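Local coordinates for protein KLTH0A00704p (Lachancea thermotolerans, PDB 4J2G) that probably recruits phosphatidylinositol 3-kinase during autophagy through its Atg13 HORMA domain, the part of the longer protein held in this chain, at residues A[90-95]-A[216-221]. The protein carries 1 engineered substitution. Sequence-based numbering, arbitrary orientation.
With SO4 (sulfate ion), chain C.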
loop_
_atom_site.group_PDB
_atom_site.type_symbol
_atom_site.label_atom_id
_atom_site.label_comp_id
_atom_site.label_asym_id
_atom_site.label_seq_id
_atom_site.Cartn_x
_atom_site.Cartn_y
_atom_site.Cartn_z
ATOM N N VAL A 90 5.024 5.559 3.877
ATOM C CA VAL A 90 3.662 5.230 3.555
ATOM C C VAL A 90 3.466 5.093 2.060
ATOM O O VAL A 90 3.950 5.902 1.289
ATOM C CB VAL A 90 2.709 6.227 4.218
ATOM C CG1 VAL A 90 1.217 6.079 3.746
ATOM C CG2 VAL A 90 2.817 5.957 5.699
ATOM N N ILE A 91 2.826 3.995 1.645
ATOM C CA ILE A 91 2.509 3.786 0.221
ATOM C C ILE A 91 1.003 3.573 0.024
ATOM O O ILE A 91 0.433 2.725 0.659
ATOM C CB ILE A 91 3.280 2.628 -0.374
ATOM C CG1 ILE A 91 4.791 2.949 -0.312
ATOM C CG2 ILE A 91 2.932 2.418 -1.860
ATOM C CD1 ILE A 91 5.660 1.788 -0.734
ATOM N N GLU A 92 0.382 4.365 -0.837
ATOM C CA GLU A 92 -1.047 4.168 -1.129
ATOM C C GLU A 92 -1.174 3.560 -2.534
ATOM O O GLU A 92 -0.467 3.946 -3.415
ATOM C CB GLU A 92 -1.730 5.486 -1.086
ATOM C CG GLU A 92 -1.828 6.068 0.338
ATOM C CD GLU A 92 -2.786 7.305 0.366
ATOM O OE1 GLU A 92 -2.925 7.989 -0.672
ATOM O OE2 GLU A 92 -3.407 7.560 1.401
ATOM N N THR A 93 -2.042 2.566 -2.711
ATOM C CA THR A 93 -2.267 1.924 -3.994
ATOM C C THR A 93 -3.718 2.231 -4.252
ATOM O O THR A 93 -4.562 2.035 -3.381
ATOM C CB THR A 93 -2.062 0.412 -3.932
ATOM O OG1 THR A 93 -0.658 0.125 -3.714
ATOM C CG2 THR A 93 -2.472 -0.278 -5.281
ATOM N N TYR A 94 -4.016 2.734 -5.443
ATOM C CA TYR A 94 -5.417 3.111 -5.722
ATOM C C TYR A 94 -5.828 2.766 -7.134
ATOM O O TYR A 94 -4.984 2.565 -7.982
ATOM C CB TYR A 94 -5.634 4.611 -5.460
ATOM C CG TYR A 94 -4.613 5.446 -6.210
ATOM C CD1 TYR A 94 -3.430 5.848 -5.605
ATOM C CD2 TYR A 94 -4.816 5.793 -7.525
ATOM C CE1 TYR A 94 -2.475 6.556 -6.303
ATOM C CE2 TYR A 94 -3.880 6.536 -8.215
ATOM C CZ TYR A 94 -2.723 6.933 -7.587
ATOM O OH TYR A 94 -1.782 7.654 -8.304
ATOM N N LEU A 95 -7.139 2.777 -7.380
ATOM C CA LEU A 95 -7.656 2.663 -8.707
ATOM C C LEU A 95 -7.901 4.064 -9.202
ATOM O O LEU A 95 -8.752 4.779 -8.659
ATOM C CB LEU A 95 -8.925 1.835 -8.707
ATOM C CG LEU A 95 -9.590 1.526 -10.038
ATOM C CD1 LEU A 95 -8.641 0.770 -10.971
ATOM C CD2 LEU A 95 -10.841 0.730 -9.754
ATOM N N LYS A 216 -9.661 15.147 -0.513
ATOM C CA LYS A 216 -11.007 15.691 -0.641
ATOM C C LYS A 216 -12.026 14.708 -1.232
ATOM O O LYS A 216 -13.004 14.336 -0.560
ATOM C CB LYS A 216 -10.997 17.031 -1.414
ATOM C CG LYS A 216 -9.824 17.948 -1.070
ATOM C CD LYS A 216 -9.977 19.351 -1.644
ATOM C CE LYS A 216 -8.654 20.108 -1.587
ATOM N NZ LYS A 216 -8.826 21.567 -1.840
ATOM N N GLY A 217 -11.796 14.286 -2.469
ATOM C CA GLY A 217 -12.866 13.655 -3.248
ATOM C C GLY A 217 -12.455 12.353 -3.903
ATOM O O GLY A 217 -12.587 12.181 -5.143
ATOM N N ARG A 218 -11.956 11.445 -3.062
ATOM C CA ARG A 218 -11.606 10.077 -3.475
ATOM C C ARG A 218 -12.509 9.101 -2.679
ATOM O O ARG A 218 -13.173 9.519 -1.769
ATOM C CB ARG A 218 -10.095 9.812 -3.241
ATOM C CG ARG A 218 -9.676 9.706 -1.756
ATOM C CD ARG A 218 -8.233 9.186 -1.722
ATOM N NE ARG A 218 -7.625 9.045 -0.392
ATOM C CZ ARG A 218 -6.305 8.869 -0.155
ATOM N NH1 ARG A 218 -5.435 8.829 -1.135
ATOM N NH2 ARG A 218 -5.839 8.797 1.081
ATOM N N ILE A 219 -12.553 7.818 -3.026
ATOM C CA ILE A 219 -13.161 6.820 -2.153
ATOM C C ILE A 219 -12.042 6.244 -1.277
ATOM O O ILE A 219 -11.186 5.464 -1.761
ATOM C CB ILE A 219 -13.794 5.654 -2.951
ATOM C CG1 ILE A 219 -14.863 6.117 -3.942
ATOM C CG2 ILE A 219 -14.347 4.571 -2.032
ATOM C CD1 ILE A 219 -16.162 6.546 -3.315
ATOM N N GLY A 220 -12.062 6.592 0.008
ATOM C CA GLY A 220 -11.076 6.173 0.990
ATOM C C GLY A 220 -11.147 4.670 1.336
ATOM O O GLY A 220 -12.157 4.010 1.102
ATOM N N LEU A 221 -10.071 4.125 1.896
ATOM C CA LEU A 221 -10.153 2.780 2.499
ATOM C C LEU A 221 -11.340 2.600 3.450
ATOM O O LEU A 221 -11.891 1.501 3.528
ATOM C CB LEU A 221 -8.854 2.449 3.239
ATOM C CG LEU A 221 -7.706 1.888 2.403
ATOM C CD1 LEU A 221 -6.695 1.352 3.387
ATOM C CD2 LEU A 221 -8.127 0.812 1.361
HETATM S S SO4 C . -8.852 6.470 4.263
HETATM O O1 SO4 C . -8.181 6.245 5.526
HETATM O O2 SO4 C . -10.196 5.934 4.515
HETATM O O3 SO4 C . -9.035 7.848 3.752
HETATM O O4 SO4 C . -8.050 5.795 3.222
#
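Arg218 reaches Glu92 with a side chain that turns at CB, CG sitting between the backbone N and the carbonyl carbon (chi1 70°), and then runs extended to NE. Glu92 sets its own CG anti to its carbonyl carbon, and the chain continues extended past CG, which carries the carboxylate out from the strand to meet the guanidinium. The two side chains cross at about a right angle and join in an end-on, bidentate salt bridge. NH1 of Arg218 lies 2.7 Å from OE1 of Glu92, with an N-H...O angle of 163°; NH2 of Arg218 is likewise 2.7 Å from OE2 of Glu92, by a more bent bond. Both oxygens are met on their syn sides, yet the groups are not coplanar: the carboxylate and guanidinium planes stand 48° apart. Two parallel grips of this kind should fix the rotation of the guanidinium. Charges are shared further, since Glu92 OE2 also pairs with Arg131 and Arg218 NH1 with Glu126. An alanine in place of Glu92 removes both carboxylate bonds and would probably leave nearby Arg131 without this partner and the end of Arg218 freer to turn. Close by, a sulfate ion, likely picked up from the crystallisation solution, accepts a hydrogen bond at O4 from the backbone N of Leu221 (2.9 Å) and others from Arg131 and Ser222. Within the HORMA domain, the contact ties the loop that follows strand 201-208 to strand 89-96, which lies in the five-stranded antiparallel sheet between strands 201-208 and 126-136, with helix 18-39 packed against Ile91.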